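Thymidylate synthase 1 (Bacillus subtilis, PDB 1BKP) catalyses, as a homodimer, the reductive methylation of dUMP to dTMP, with 5,10-methylenetetrahydrofolate as both methyl donor and reductant. Local coordinates at residues K78-N83 and Y107-G112. Residues are numbered along the deposited sequence; the frame is centred on the assembly and turned at random.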
loop_
_atom_site.group_PDB
_atom_site.type_symbol
_atom_site.label_atom_id
_atom_site.label_comp_id
_atom_site.label_asym_id
_atom_site.label_seq_id
_atom_site.Cartn_x
_atom_site.Cartn_y
_atom_site.Cartn_z
ATOM N N LYS A 78 -5.307 -10.062 19.521
ATOM C CA LYS A 78 -3.959 -10.159 18.913
ATOM C C LYS A 78 -3.470 -11.557 19.076
ATOM O O LYS A 78 -2.310 -11.811 19.505
ATOM C CB LYS A 78 -2.987 -9.153 19.578
ATOM C CG LYS A 78 -3.336 -7.734 19.208
ATOM C CD LYS A 78 -2.603 -6.567 20.003
ATOM C CE LYS A 78 -3.104 -6.366 21.389
ATOM N NZ LYS A 78 -2.650 -5.062 22.064
ATOM N N SER A 79 -4.270 -12.514 18.636
ATOM C CA SER A 79 -3.895 -13.905 18.899
ATOM C C SER A 79 -3.628 -14.670 17.623
ATOM O O SER A 79 -4.274 -14.379 16.627
ATOM C CB SER A 79 -5.089 -14.603 19.648
ATOM O OG SER A 79 -5.188 -16.002 19.339
ATOM N N ASN A 80 -2.724 -15.648 17.642
ATOM C CA ASN A 80 -2.506 -16.416 16.445
ATOM C C ASN A 80 -3.037 -17.842 16.733
ATOM O O ASN A 80 -2.739 -18.746 16.007
ATOM C CB ASN A 80 -1.000 -16.497 16.100
ATOM C CG ASN A 80 -0.200 -17.184 17.144
ATOM O OD1 ASN A 80 -0.644 -17.381 18.259
ATOM N ND2 ASN A 80 1.011 -17.440 16.833
ATOM N N ASP A 81 -3.849 -17.997 17.783
ATOM C CA ASP A 81 -4.327 -19.342 18.170
ATOM C C ASP A 81 -5.713 -19.596 17.627
ATOM O O ASP A 81 -6.662 -18.985 18.062
ATOM C CB ASP A 81 -4.334 -19.474 19.679
ATOM C CG ASP A 81 -4.902 -20.814 20.177
ATOM O OD1 ASP A 81 -5.101 -21.750 19.422
ATOM O OD2 ASP A 81 -5.172 -20.916 21.367
ATOM N N VAL A 82 -5.817 -20.592 16.760
ATOM C CA VAL A 82 -7.095 -20.887 16.141
ATOM C C VAL A 82 -8.144 -21.351 17.192
ATOM O O VAL A 82 -9.343 -21.040 17.079
ATOM C CB VAL A 82 -6.928 -21.796 14.945
ATOM C CG1 VAL A 82 -8.320 -22.112 14.346
ATOM C CG2 VAL A 82 -6.091 -21.071 13.840
ATOM N N ASN A 83 -7.648 -21.907 18.295
ATOM C CA ASN A 83 -8.550 -22.329 19.378
ATOM C C ASN A 83 -9.275 -21.144 19.932
ATOM O O ASN A 83 -10.452 -21.246 20.206
ATOM C CB ASN A 83 -7.791 -23.104 20.461
ATOM C CG ASN A 83 -7.066 -24.321 19.884
ATOM O OD1 ASN A 83 -7.694 -25.279 19.416
ATOM N ND2 ASN A 83 -5.737 -24.265 19.868
ATOM N N TYR A 107 -0.674 -12.499 11.237
ATOM C CA TYR A 107 -1.784 -11.737 11.694
ATOM C C TYR A 107 -1.703 -11.206 13.097
ATOM O O TYR A 107 -0.916 -10.299 13.366
ATOM C CB TYR A 107 -3.104 -12.523 11.434
ATOM C CG TYR A 107 -3.545 -12.610 9.990
ATOM C CD1 TYR A 107 -4.337 -11.595 9.420
ATOM C CD2 TYR A 107 -3.234 -13.713 9.189
ATOM C CE1 TYR A 107 -4.822 -11.676 8.096
ATOM C CE2 TYR A 107 -3.734 -13.782 7.860
ATOM C CZ TYR A 107 -4.517 -12.770 7.341
ATOM O OH TYR A 107 -5.018 -12.833 6.046
ATOM N N GLY A 108 -2.601 -11.683 13.965
ATOM C CA GLY A 108 -2.582 -11.242 15.334
ATOM C C GLY A 108 -1.238 -11.284 16.011
ATOM O O GLY A 108 -0.954 -10.432 16.790
ATOM N N PHE A 109 -0.398 -12.255 15.687
ATOM C CA PHE A 109 0.940 -12.372 16.274
ATOM C C PHE A 109 1.758 -11.099 15.960
ATOM O O PHE A 109 2.403 -10.529 16.856
ATOM C CB PHE A 109 1.660 -13.576 15.691
ATOM C CG PHE A 109 3.025 -13.779 16.289
ATOM C CD1 PHE A 109 3.160 -14.491 17.500
ATOM C CD2 PHE A 109 4.145 -13.197 15.708
ATOM C CE1 PHE A 109 4.442 -14.590 18.100
ATOM C CE2 PHE A 109 5.402 -13.277 16.310
ATOM C CZ PHE A 109 5.556 -13.973 17.509
ATOM N N GLN A 110 1.646 -10.562 14.737
ATOM C CA GLN A 110 2.410 -9.387 14.387
ATOM C C GLN A 110 1.907 -8.163 15.159
ATOM O O GLN A 110 2.683 -7.276 15.494
ATOM C CB GLN A 110 2.332 -9.145 12.880
ATOM C CG GLN A 110 3.210 -10.215 12.068
ATOM C CD GLN A 110 4.660 -10.211 12.526
ATOM O OE1 GLN A 110 5.211 -9.128 12.819
ATOM N NE2 GLN A 110 5.297 -11.363 12.598
ATOM N N LEU A 111 0.592 -8.063 15.315
ATOM C CA LEU A 111 -0.036 -6.917 16.028
ATOM C C LEU A 111 0.226 -6.891 17.556
ATOM O O LEU A 111 0.023 -5.834 18.229
ATOM C CB LEU A 111 -1.554 -6.849 15.764
ATOM C CG LEU A 111 -1.855 -6.422 14.290
ATOM C CD1 LEU A 111 -3.321 -6.322 14.023
ATOM C CD2 LEU A 111 -1.160 -5.104 13.844
ATOM N N GLY A 112 0.702 -8.045 18.076
ATOM C CA GLY A 112 0.908 -8.174 19.500
ATOM C C GLY A 112 2.367 -8.147 19.925
ATOM O O GLY A 112 2.612 -8.115 21.141
HETATM O O HOH W 1 -4.559 -13.653 13.999
#
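K78, S79 and N80 lie along one side of the short helix 108-112 in a partly buried, mostly van der Waals contact, where the connection leaving helix 64-75 runs over it. The backbones come closest at K78 and G108, whose CA atoms are 4.0 Å apart, and G108, lacking a side chain, lets S79 O sit 3.8 Å from its CA. One water bridges the two backbones here: it donates to S79 O at 2.7 Å and accepts from G108 N at 2.8 Å.

K78 lays its aliphatic chain across L111 at about a right angle, CG 4.0 Å from L111 CB and CD 3.3 Å from L111 O. A bend at chi3 (-75°) then turns the chain beyond this carbonyl, and NZ ends in a salt bridge to D124 and a hydrogen bond to Y254. L111 itself also packs on I74 and W75 of helix 64-75.

On the other flank N80 and F109 run side by side in the same direction. Chi1 of F109 (-178°) swings CG away from the backbone N, the ring lies alongside the amide, and N80 ND2 approaches CD1 obliquely at 3.7 Å, the two planes 31° apart. That nitrogen is spoken for by G104 O, while the ring stacks with H105.

K78, with positive phi, is the first residue after the helix to leave helical geometry; S79 OG, also hydrogen-bonded to D84, accepts from D81 N (2.9 Å), an ST turn leading to D81, the N-cap of helix 82-86: a loop between two helices in the thymidylate synthase fold, away from the dUMP site.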